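Local coordinates for uncharacterized protein (Bacteroides ovatus, PDB 4FXT) that is of unknown function but joins a transthyretin-like N-terminal beta domain to an E-set-like C-terminal beta domain in one chain, at residues K63-M67 with D91-T95; Y97-V103 with V181-K187; E128-L134 with A147-N153; Y176-V181 with Y193-V199. All blocks are in the same frame, centred on the assembly; numbering follows the deposited sequence.

Contact 1 (K63-M67 with D91-T95); sequences KLVRM and DIPVT
Leu64 and Ile92 reach toward each other tip to tip between strands of two different sheets, CD1 of Leu64 lying 3.8 Å from CD1 of Ile92. A chi1 of -177° carries the forked end of Leu64 toward Ile92, where the second branch touches as well, CD2 coming within 3.9 Å of CG2 of Ile92. The main chains themselves stay apart: the CA atoms of Leu64 and Ile92 are 8.9 Å from each other, and the two residues meet only through their side chains. Two residues on, Arg66 points the same way and adds a polar tie from side chain to main chain. Its chain runs extended from CG to NE and presents the guanidinium edge to the carbonyl oxygen of Pro93. NE approaches Pro93 O at 2.9 Å and NH2 approaches the same Pro93 O at 2.8 Å, a side-on grip of two nitrogens on one atom. The oxygen lies in the guanidinium plane, and both bonds are bent (145° at the NE hydrogen), as the sharing of one acceptor requires. The paired hydrogen bonds should limit rotation of the guanidinium, while NH1 forms a salt bridge with Asp78 that probably balances the charge of this buried arginine. Strand 60-68 sits between strands 28-33 and 79-84, whose Phe30 and Ile80 also touch Ile92, and strand 88-93 runs parallel to strand 7-16 in the facing sheet, consistent with the transthyretin clan.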
# COMPACT_ATOMS: atom_id res chain seq x y z
N LYS A 63 -20.80 10.63 -0.34
CA LYS A 63 -19.89 10.97 -1.43
C LYS A 63 -18.45 10.80 -0.92
O LYS A 63 -18.10 11.42 0.09
CB LYS A 63 -20.18 12.39 -1.97
N LEU A 64 -17.65 9.91 -1.56
CA LEU A 64 -16.27 9.62 -1.17
C LEU A 64 -15.30 10.27 -2.13
O LEU A 64 -15.48 10.18 -3.35
CB LEU A 64 -16.00 8.09 -1.09
CG LEU A 64 -14.61 7.62 -0.62
CD1 LEU A 64 -14.69 6.34 0.04
CD2 LEU A 64 -13.62 7.56 -1.76
N VAL A 65 -14.23 10.87 -1.58
CA VAL A 65 -13.17 11.51 -2.37
C VAL A 65 -11.82 11.03 -1.92
O VAL A 65 -11.61 10.74 -0.75
CB VAL A 65 -13.21 13.06 -2.34
CG1 VAL A 65 -14.36 13.60 -3.16
CG2 VAL A 65 -13.21 13.61 -0.91
N ARG A 66 -10.90 10.97 -2.88
CA ARG A 66 -9.51 10.60 -2.65
C ARG A 66 -8.76 11.86 -2.30
O ARG A 66 -8.92 12.89 -2.97
CB ARG A 66 -8.91 9.88 -3.88
CG ARG A 66 -9.67 8.66 -4.39
CD ARG A 66 -9.18 8.30 -5.77
NE ARG A 66 -10.06 7.38 -6.50
CZ ARG A 66 -11.13 7.75 -7.21
NH1 ARG A 66 -11.57 9.01 -7.18
NH2 ARG A 66 -11.84 6.84 -7.87
N MSE A 67 -7.98 11.82 -1.24
CA MSE A 67 -7.20 12.97 -0.76
C MSE A 67 -6.03 12.48 0.13
O MSE A 67 -5.71 11.27 0.18
CB MSE A 67 -8.10 13.99 -0.01
CG MSE A 67 -9.15 13.34 0.90
SE MSE A 67 -8.50 12.15 2.33
CE MSE A 67 -7.70 13.57 3.54
N ASP A 91 -15.49 -1.49 -3.05
CA ASP A 91 -14.08 -1.25 -3.31
C ASP A 91 -13.93 0.10 -3.99
O ASP A 91 -14.82 0.52 -4.74
CB ASP A 91 -13.48 -2.41 -4.13
CG ASP A 91 -13.42 -3.77 -3.42
OD1 ASP A 91 -13.52 -3.79 -2.18
OD2 ASP A 91 -13.20 -4.79 -4.11
N ILE A 92 -12.84 0.82 -3.68
CA ILE A 92 -12.58 2.16 -4.23
C ILE A 92 -11.46 2.07 -5.25
O ILE A 92 -10.30 1.88 -4.88
CB ILE A 92 -12.27 3.21 -3.12
CG1 ILE A 92 -13.36 3.23 -2.02
CG2 ILE A 92 -12.01 4.60 -3.70
CD1 ILE A 92 -14.82 3.55 -2.50
N PRO A 93 -11.76 2.26 -6.56
CA PRO A 93 -10.69 2.22 -7.55
C PRO A 93 -9.78 3.44 -7.38
O PRO A 93 -10.25 4.59 -7.22
CB PRO A 93 -11.44 2.19 -8.89
CG PRO A 93 -12.73 2.85 -8.61
CD PRO A 93 -13.07 2.53 -7.19
N VAL A 94 -8.49 3.14 -7.30
CA VAL A 94 -7.45 4.15 -7.20
C VAL A 94 -6.53 3.96 -8.41
O VAL A 94 -6.61 2.92 -9.10
CB VAL A 94 -6.69 4.13 -5.85
CG1 VAL A 94 -7.62 4.44 -4.69
CG2 VAL A 94 -5.92 2.82 -5.62
N THR A 95 -5.69 4.98 -8.72
CA THR A 95 -4.74 4.89 -9.82
C THR A 95 -3.36 5.30 -9.21
O THR A 95 -3.05 6.49 -9.08
CB THR A 95 -5.19 5.71 -11.07
OG1 THR A 95 -5.12 7.11 -10.82
CG2 THR A 95 -6.60 5.31 -11.59

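Contact 2 (Y97-V103 with V181-K187); sequences YFFVRNV and VGVKSDK
Phe98, Val100 and Val103 face Val181, Val183 and Ser185 across the interior of a beta sandwich, each group carried by one of its two sheets. Strands 98-101 and 181-185 run almost antiparallel, at 170°, with their axes 7.3 Å apart and no hydrogen bond between them. Val100 and Val183 slide past each other in opposite directions, CG2 of Val100 lying 3.5 Å from CG1 of Val183. That same CG1 of Val183 is 3.7 Å from CB of Phe98, whose side chain crosses at about a right angle. Val181 divides its methyls: CG1 packs on CG1 of Val100, and CG2 meets CG1 of Val103 at 4.0 Å. Val103 follows the corner that the chain turns at Asn102. Strand 98-108 is an outer strand of a three-stranded sheet, whereas strand 176-185 is an inner strand of the four-stranded one, an arrangement consistent with the E-set clan. Where Tyr97 and Phe98 meet Ser185 and Lys187, the chemistry becomes mixed. The Phe98 ring turns its edge to Ser185, CD1 of Phe98 being 3.6 Å from CB of Ser185. A chi1 of 70° sets OG of Ser185 between its backbone N and carbonyl carbon, from where it accepts from N of Lys187 at 3.3 Å in an ST turn. In the chain so turned, CB of Lys187 stands over the centre of the Tyr97 ring, 3.6 Å from its centroid and 13° off the normal, a CH-pi contact. The Tyr97 hydroxyl hydrogen-bonds to Arg74, whereas the amine of Lys187 leads away and makes a long salt bridge with Asp186.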
# COMPACT_ATOMS: atom_id res chain seq x y z
N TYR A 97 0.75 5.97 -8.83
CA TYR A 97 1.68 6.58 -9.78
C TYR A 97 2.56 5.46 -10.34
O TYR A 97 2.68 5.29 -11.56
CB TYR A 97 2.48 7.70 -9.12
CG TYR A 97 1.58 8.81 -8.60
CD1 TYR A 97 0.99 9.72 -9.47
CD2 TYR A 97 1.32 8.95 -7.23
CE1 TYR A 97 0.14 10.72 -9.00
CE2 TYR A 97 0.49 9.95 -6.75
CZ TYR A 97 -0.10 10.84 -7.65
OH TYR A 97 -0.91 11.87 -7.22
N PHE A 98 3.04 4.62 -9.43
CA PHE A 98 3.78 3.40 -9.66
C PHE A 98 3.12 2.28 -8.88
O PHE A 98 2.63 2.53 -7.76
CB PHE A 98 5.25 3.58 -9.28
CG PHE A 98 6.06 4.48 -10.17
CD1 PHE A 98 6.12 5.84 -9.94
CD2 PHE A 98 6.78 3.96 -11.23
CE1 PHE A 98 6.87 6.68 -10.77
CE2 PHE A 98 7.55 4.79 -12.04
CZ PHE A 98 7.58 6.15 -11.81
N PHE A 99 3.06 1.08 -9.47
CA PHE A 99 2.42 -0.05 -8.81
C PHE A 99 3.41 -1.22 -8.68
O PHE A 99 4.19 -1.48 -9.61
CB PHE A 99 1.15 -0.47 -9.57
CG PHE A 99 0.39 -1.65 -9.00
CD1 PHE A 99 -0.28 -1.54 -7.78
CD2 PHE A 99 0.27 -2.82 -9.72
CE1 PHE A 99 -1.00 -2.63 -7.25
CE2 PHE A 99 -0.47 -3.90 -9.20
CZ PHE A 99 -1.10 -3.80 -7.98
N VAL A 100 3.40 -1.90 -7.52
CA VAL A 100 4.27 -3.06 -7.27
C VAL A 100 3.43 -4.34 -7.33
O VAL A 100 2.48 -4.47 -6.55
CB VAL A 100 5.04 -2.98 -5.91
CG1 VAL A 100 6.15 -4.03 -5.87
CG2 VAL A 100 5.65 -1.59 -5.69
N ARG A 101 3.76 -5.27 -8.25
CA ARG A 101 3.06 -6.59 -8.30
C ARG A 101 4.03 -7.80 -8.41
O ARG A 101 5.24 -7.67 -8.61
CB ARG A 101 2.07 -6.70 -9.47
CG ARG A 101 2.71 -6.92 -10.85
CD ARG A 101 1.65 -6.95 -11.91
NE ARG A 101 1.04 -5.63 -12.11
CZ ARG A 101 -0.21 -5.43 -12.50
NH1 ARG A 101 -1.05 -6.46 -12.65
NH2 ARG A 101 -0.66 -4.19 -12.70
N ASN A 102 3.43 -9.00 -8.29
CA ASN A 102 4.04 -10.33 -8.44
C ASN A 102 5.33 -10.39 -7.61
O ASN A 102 6.43 -10.69 -8.10
CB ASN A 102 4.29 -10.59 -9.92
CG ASN A 102 3.07 -10.31 -10.82
OD1 ASN A 102 1.93 -10.08 -10.38
ND2 ASN A 102 3.31 -10.20 -12.13
N VAL A 103 5.16 -10.12 -6.31
CA VAL A 103 6.22 -10.02 -5.32
C VAL A 103 6.36 -11.33 -4.54
O VAL A 103 5.38 -11.87 -4.05
CB VAL A 103 5.93 -8.83 -4.38
CG1 VAL A 103 7.00 -8.70 -3.31
CG2 VAL A 103 5.83 -7.54 -5.18
N VAL A 181 8.27 -4.56 -0.52
CA VAL A 181 8.88 -3.74 -1.57
C VAL A 181 8.07 -2.46 -1.70
O VAL A 181 6.84 -2.54 -1.75
CB VAL A 181 9.01 -4.50 -2.93
CG1 VAL A 181 9.70 -3.65 -3.97
CG2 VAL A 181 9.72 -5.83 -2.78
N GLY A 182 8.75 -1.30 -1.74
CA GLY A 182 8.11 0.01 -1.86
C GLY A 182 8.67 0.82 -3.00
O GLY A 182 9.87 0.81 -3.21
N VAL A 183 7.84 1.54 -3.74
CA VAL A 183 8.33 2.44 -4.80
C VAL A 183 7.76 3.84 -4.52
O VAL A 183 6.55 3.96 -4.33
CB VAL A 183 8.05 1.97 -6.27
CG1 VAL A 183 6.59 1.64 -6.49
CG2 VAL A 183 8.51 3.00 -7.30
N LYS A 184 8.64 4.88 -4.47
CA LYS A 184 8.22 6.27 -4.25
C LYS A 184 8.38 7.11 -5.51
O LYS A 184 9.42 7.05 -6.17
CB LYS A 184 9.01 6.92 -3.12
CG LYS A 184 8.35 8.24 -2.75
CD LYS A 184 9.09 9.03 -1.73
CE LYS A 184 8.36 10.30 -1.46
NZ LYS A 184 8.26 11.15 -2.64
N SER A 185 7.34 7.91 -5.84
CA SER A 185 7.33 8.85 -6.98
C SER A 185 7.49 10.27 -6.48
O SER A 185 7.41 10.50 -5.27
CB SER A 185 6.05 8.74 -7.79
OG SER A 185 4.94 9.24 -7.06
N ASP A 186 7.66 11.21 -7.40
CA ASP A 186 7.79 12.63 -7.10
C ASP A 186 6.42 13.28 -6.92
O ASP A 186 6.36 14.50 -6.65
CB ASP A 186 8.58 13.35 -8.24
CG ASP A 186 7.93 13.39 -9.63
OD1 ASP A 186 7.07 12.52 -9.91
OD2 ASP A 186 8.33 14.25 -10.45
N LYS A 187 5.31 12.49 -7.06
CA LYS A 187 3.95 13.05 -7.02
C LYS A 187 3.22 12.75 -5.67
O LYS A 187 2.12 13.27 -5.44
CB LYS A 187 3.10 12.50 -8.20
CG LYS A 187 3.67 12.77 -9.61
CD LYS A 187 3.93 14.26 -9.93
CE LYS A 187 4.64 14.43 -11.25
NZ LYS A 187 5.15 15.82 -11.39

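Contact 3 (E128-L134 with A147-N153); sequences ENVGIYL and AELKLGN
The carbonyl oxygen of Val130 receives the backbone N-H of Leu151 at 2.8 Å in an almost straight bond, 177° at the hydrogen. It continues the antiparallel pairing of a beta hairpin, in which strand 147-150 is the outermost of its sheet. Ile132 with Leu149 and Leu134 with Ala147 form the hydrogen-bonded pairs; Gly131 with Lys150 and Tyr133 with Glu148 form the non-hydrogen-bonded ones. Past Leu151 the backbone keeps a weak bond, N of Val130 to O of Gly152, and a side chain joins in. N of Gly152 gives its hydrogen to OD1 of Asn129 at 3.3 Å, tilted 22° from the amide carbonyl plane, while ND2 of Asn129 is bonded to Tyr191. The methylenes of Lys150 cross this amide, CG of Lys150 lying 3.7 Å from ND2 of Asn129. Here the strand is also irregular, since Glu128 and Asn129 form a classic beta bulge opposite Lys184. On the face that carries Lys150, Tyr133 and Glu148 lie side by side, with OE1 of Glu148 at the ring edge, 3.4 Å from CE1 of Tyr133. The face of Ile132, Leu134, Ala147 and Leu149 is apolar, and beside it CD1 of Leu151 packs 3.5 Å from CD1 of Ile132. Ile132, Leu134 and Leu149 also touch Ile165 of the facing sheet. The alternation thus makes the hairpin two-sided, apolar toward the sandwich interior and polar where Lys150 is exposed and Tyr133 is partly covered by Tyr191.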
# COMPACT_ATOMS: atom_id res chain seq x y z
N GLU A 128 11.44 8.07 -7.72
CA GLU A 128 12.45 8.64 -6.79
C GLU A 128 13.33 7.57 -6.20
O GLU A 128 14.55 7.76 -6.08
CB GLU A 128 11.85 9.46 -5.64
CG GLU A 128 11.23 10.79 -6.02
CD GLU A 128 10.81 11.64 -4.82
OE1 GLU A 128 10.99 11.16 -3.68
OE2 GLU A 128 10.35 12.79 -5.02
N ASN A 129 12.71 6.44 -5.80
CA ASN A 129 13.42 5.33 -5.17
C ASN A 129 12.58 4.08 -5.17
O ASN A 129 11.35 4.13 -5.17
CB ASN A 129 13.80 5.67 -3.70
CG ASN A 129 14.70 4.68 -3.03
OD1 ASN A 129 15.77 4.32 -3.54
ND2 ASN A 129 14.33 4.26 -1.82
N VAL A 130 13.28 2.94 -5.11
CA VAL A 130 12.71 1.63 -4.88
C VAL A 130 13.42 1.09 -3.65
O VAL A 130 14.64 1.16 -3.57
CB VAL A 130 12.78 0.70 -6.10
CG1 VAL A 130 12.17 -0.66 -5.78
CG2 VAL A 130 12.08 1.35 -7.29
N GLY A 131 12.65 0.58 -2.70
CA GLY A 131 13.19 0.01 -1.47
C GLY A 131 12.67 -1.37 -1.11
O GLY A 131 11.52 -1.69 -1.41
N ILE A 132 13.54 -2.19 -0.51
CA ILE A 132 13.21 -3.49 0.07
C ILE A 132 13.31 -3.30 1.57
O ILE A 132 14.31 -2.75 2.05
CB ILE A 132 14.04 -4.71 -0.44
CG1 ILE A 132 13.98 -4.89 -1.97
CG2 ILE A 132 13.65 -6.01 0.27
CD1 ILE A 132 15.07 -4.33 -2.59
N TYR A 133 12.27 -3.70 2.32
CA TYR A 133 12.23 -3.52 3.77
C TYR A 133 12.03 -4.85 4.48
O TYR A 133 11.30 -5.71 3.97
CB TYR A 133 11.11 -2.53 4.12
CG TYR A 133 11.25 -1.23 3.36
CD1 TYR A 133 12.16 -0.26 3.76
CD2 TYR A 133 10.47 -0.96 2.23
CE1 TYR A 133 12.34 0.92 3.03
CE2 TYR A 133 10.61 0.22 1.52
CZ TYR A 133 11.56 1.16 1.91
OH TYR A 133 11.77 2.31 1.19
N LEU A 134 12.73 -5.04 5.61
CA LEU A 134 12.59 -6.19 6.51
C LEU A 134 12.19 -5.69 7.87
O LEU A 134 12.81 -4.74 8.36
CB LEU A 134 13.86 -7.07 6.62
CG LEU A 134 14.52 -7.64 5.32
CD1 LEU A 134 15.79 -8.36 5.64
CD2 LEU A 134 13.57 -8.55 4.54
N ALA A 147 15.67 -3.29 8.64
CA ALA A 147 16.64 -3.16 7.56
C ALA A 147 15.98 -2.62 6.30
O ALA A 147 14.81 -2.91 6.03
CB ALA A 147 17.28 -4.51 7.27
N GLU A 148 16.74 -1.82 5.51
CA GLU A 148 16.23 -1.31 4.23
C GLU A 148 17.32 -1.42 3.20
O GLU A 148 18.50 -1.52 3.53
CB GLU A 148 15.69 0.13 4.27
CG GLU A 148 16.67 1.27 4.43
CD GLU A 148 16.10 2.68 4.28
OE1 GLU A 148 15.09 2.85 3.56
OE2 GLU A 148 16.73 3.62 4.80
N LEU A 149 16.91 -1.40 1.94
CA LEU A 149 17.79 -1.42 0.77
C LEU A 149 17.24 -0.43 -0.23
O LEU A 149 16.10 -0.58 -0.65
CB LEU A 149 17.88 -2.84 0.21
CG LEU A 149 18.87 -3.07 -0.90
CD1 LEU A 149 20.28 -2.74 -0.46
CD2 LEU A 149 18.82 -4.51 -1.34
N LYS A 150 17.97 0.66 -0.51
CA LYS A 150 17.53 1.68 -1.46
C LYS A 150 18.21 1.37 -2.81
O LYS A 150 19.43 1.36 -2.89
CB LYS A 150 17.83 3.08 -0.94
CG LYS A 150 17.18 3.40 0.42
CD LYS A 150 17.51 4.79 1.03
CE LYS A 150 16.92 6.00 0.34
NZ LYS A 150 17.25 7.26 1.06
N LEU A 151 17.42 1.03 -3.83
CA LEU A 151 17.92 0.58 -5.13
C LEU A 151 18.09 1.72 -6.18
O LEU A 151 18.62 1.48 -7.30
CB LEU A 151 16.92 -0.45 -5.71
CG LEU A 151 16.61 -1.70 -4.89
CD1 LEU A 151 15.60 -2.53 -5.57
CD2 LEU A 151 17.84 -2.53 -4.66
N GLY A 152 17.63 2.94 -5.84
CA GLY A 152 17.69 4.06 -6.77
C GLY A 152 16.41 4.20 -7.55
O GLY A 152 15.38 3.68 -7.14
N ASN A 153 16.45 4.91 -8.67
CA ASN A 153 15.26 5.23 -9.41
C ASN A 153 15.35 4.89 -10.88
O ASN A 153 14.74 5.59 -11.69
CB ASN A 153 15.02 6.73 -9.27
CG ASN A 153 16.07 7.66 -9.87
OD1 ASN A 153 17.18 7.26 -10.30
ND2 ASN A 153 15.73 8.93 -9.97

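Contact 4 (Y176-V181 with Y193-V199); sequences YLYARV and YSQSIKV
Leu177 with Val199 and Ala179 with Ile197 are the hydrogen-bonded pairs of an antiparallel beta hairpin, the one that places strand 192-200 at the outer edge of its sheet. Each pair is closed by two backbone bonds, among them N of Val199 to O of Leu177 at 2.7 Å. Farther along, where the edge strand is broken, the backbone bond from N of Ser194 to O of Val181 remains, while OG of Ser194, in place of a backbone carbonyl, accepts from N of Val181 at 2.8 Å. Charged groups meet aromatic rings at two places. The guanidinium of Arg180 lies flat on Tyr193, centres 4.4 Å apart and planes at 17°, with NH1 over the ring face toward its rim. NE of Arg180 also bonds to O of Ser194 at 2.8 Å, close to the guanidinium plane, while NH1 and NH2 reach the backbone oxygens of Thr140 and Val23. Several bonds and a stack therefore fix this buried group. At the far end Lys198 bends at chi3 (-68°) over the Tyr176 ring, bringing NZ of Lys198 4.3 Å from the centroid, a cation-pi contact only 7° off the normal. Its CD adds a CH-pi contact to the same face. On the sheet face away from Tyr178 and Lys198, Leu177 and Val199 lie side by side; Ala179 and Val199 touch Phe105, and CG2 of Val199 lies 3.9 Å from CB of Ala179.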
# COMPACT_ATOMS: atom_id res chain seq x y z
N TYR A 176 10.78 -16.10 11.95
CA TYR A 176 10.36 -15.50 10.67
C TYR A 176 10.48 -13.98 10.72
O TYR A 176 10.65 -13.41 11.80
CB TYR A 176 8.88 -15.90 10.34
CG TYR A 176 7.87 -15.50 11.40
CD1 TYR A 176 7.23 -14.25 11.36
CD2 TYR A 176 7.52 -16.37 12.42
CE1 TYR A 176 6.29 -13.88 12.33
CE2 TYR A 176 6.58 -16.01 13.39
CZ TYR A 176 5.97 -14.77 13.34
OH TYR A 176 5.04 -14.41 14.29
N LEU A 177 10.31 -13.33 9.56
CA LEU A 177 10.27 -11.87 9.44
C LEU A 177 9.25 -11.47 8.37
O LEU A 177 8.75 -12.30 7.61
CB LEU A 177 11.65 -11.25 9.13
CG LEU A 177 12.45 -11.74 7.87
CD1 LEU A 177 11.79 -11.34 6.53
CD2 LEU A 177 13.84 -11.18 7.88
N TYR A 178 9.00 -10.18 8.27
CA TYR A 178 8.10 -9.65 7.26
C TYR A 178 8.92 -8.85 6.30
O TYR A 178 9.83 -8.12 6.71
CB TYR A 178 6.97 -8.83 7.90
CG TYR A 178 6.06 -9.69 8.75
CD1 TYR A 178 6.34 -9.92 10.10
CD2 TYR A 178 4.91 -10.28 8.22
CE1 TYR A 178 5.50 -10.70 10.90
CE2 TYR A 178 4.06 -11.06 9.00
CZ TYR A 178 4.37 -11.28 10.34
OH TYR A 178 3.56 -12.10 11.09
N ALA A 179 8.68 -9.07 5.00
CA ALA A 179 9.41 -8.42 3.92
C ALA A 179 8.47 -7.68 3.04
O ALA A 179 7.31 -8.09 2.90
CB ALA A 179 10.18 -9.45 3.12
N ARG A 180 8.94 -6.58 2.44
CA ARG A 180 8.08 -5.74 1.61
C ARG A 180 8.87 -4.87 0.63
O ARG A 180 9.99 -4.46 0.93
CB ARG A 180 7.27 -4.83 2.56
CG ARG A 180 5.90 -4.48 2.06
CD ARG A 180 5.17 -3.69 3.10
NE ARG A 180 3.82 -3.38 2.64
CZ ARG A 180 3.05 -2.43 3.15
NH1 ARG A 180 3.51 -1.65 4.12
NH2 ARG A 180 1.84 -2.21 2.65
N VAL A 181 8.27 -4.56 -0.52
CA VAL A 181 8.88 -3.74 -1.57
C VAL A 181 8.07 -2.46 -1.70
O VAL A 181 6.84 -2.54 -1.75
CB VAL A 181 9.01 -4.50 -2.93
CG1 VAL A 181 9.70 -3.65 -3.97
CG2 VAL A 181 9.72 -5.83 -2.78
N TYR A 193 3.43 0.27 -1.79
CA TYR A 193 4.05 -0.99 -1.42
C TYR A 193 3.34 -2.22 -1.92
O TYR A 193 2.16 -2.23 -2.27
CB TYR A 193 4.08 -1.10 0.12
CG TYR A 193 4.80 -0.00 0.87
CD1 TYR A 193 4.13 1.17 1.23
CD2 TYR A 193 6.11 -0.17 1.29
CE1 TYR A 193 4.78 2.17 1.94
CE2 TYR A 193 6.77 0.82 2.01
CZ TYR A 193 6.10 1.98 2.35
OH TYR A 193 6.77 2.94 3.08
N SER A 194 4.11 -3.31 -1.87
CA SER A 194 3.69 -4.68 -2.07
C SER A 194 2.99 -5.12 -0.83
O SER A 194 2.98 -4.38 0.16
CB SER A 194 4.91 -5.54 -2.38
OG SER A 194 5.71 -5.59 -1.21
N GLN A 195 2.52 -6.36 -0.80
CA GLN A 195 1.95 -6.85 0.43
C GLN A 195 3.09 -7.18 1.41
O GLN A 195 4.21 -7.46 0.95
CB GLN A 195 1.03 -8.05 0.16
CG GLN A 195 -0.33 -7.62 -0.43
CD GLN A 195 -1.19 -6.70 0.46
OE1 GLN A 195 -1.39 -6.95 1.68
NE2 GLN A 195 -1.77 -5.63 -0.13
N SER A 196 2.83 -7.03 2.75
CA SER A 196 3.81 -7.42 3.76
C SER A 196 3.74 -8.94 3.89
O SER A 196 2.70 -9.44 4.25
CB SER A 196 3.56 -6.71 5.07
OG SER A 196 4.52 -7.11 6.04
N ILE A 197 4.80 -9.63 3.43
CA ILE A 197 4.86 -11.08 3.31
C ILE A 197 5.78 -11.68 4.36
O ILE A 197 6.95 -11.29 4.47
CB ILE A 197 5.35 -11.45 1.87
CG1 ILE A 197 4.36 -10.87 0.82
CG2 ILE A 197 5.54 -12.98 1.72
CD1 ILE A 197 4.77 -11.06 -0.56
N LYS A 198 5.25 -12.68 5.08
CA LYS A 198 6.01 -13.44 6.07
C LYS A 198 7.03 -14.33 5.37
O LYS A 198 6.69 -14.99 4.37
CB LYS A 198 5.10 -14.27 6.97
CG LYS A 198 5.88 -14.86 8.13
CD LYS A 198 5.27 -16.09 8.80
CE LYS A 198 4.00 -15.91 9.56
NZ LYS A 198 3.73 -17.18 10.31
N VAL A 199 8.27 -14.33 5.87
CA VAL A 199 9.37 -15.11 5.33
C VAL A 199 9.95 -15.95 6.44
O VAL A 199 10.47 -15.39 7.41
CB VAL A 199 10.46 -14.22 4.67
CG1 VAL A 199 11.57 -15.05 4.05
CG2 VAL A 199 9.86 -13.28 3.64

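How the contacts relate
The four contacts separate two ways in which beta domains cohere. Contacts 1 and 2 are buried and join facing sheets through side chains, one in each domain; their segments adjoin in sequence, yet their centres lie 18 Å apart. Contact 1 secures its apolar packing with a buried arginine, contact 2 relies on valines and rings. Contacts 3 and 4 are partly buried hairpin ladders at the two edges of one sheet, and backbone bonds dominate them. Strand 176-185 serves both contacts 2 and 4, which share Val181, and neighbours strand 127-135 of contact 3, with N of Tyr133 2.8 Å from O of Arg180. Contact 1 touches neither hairpin contact.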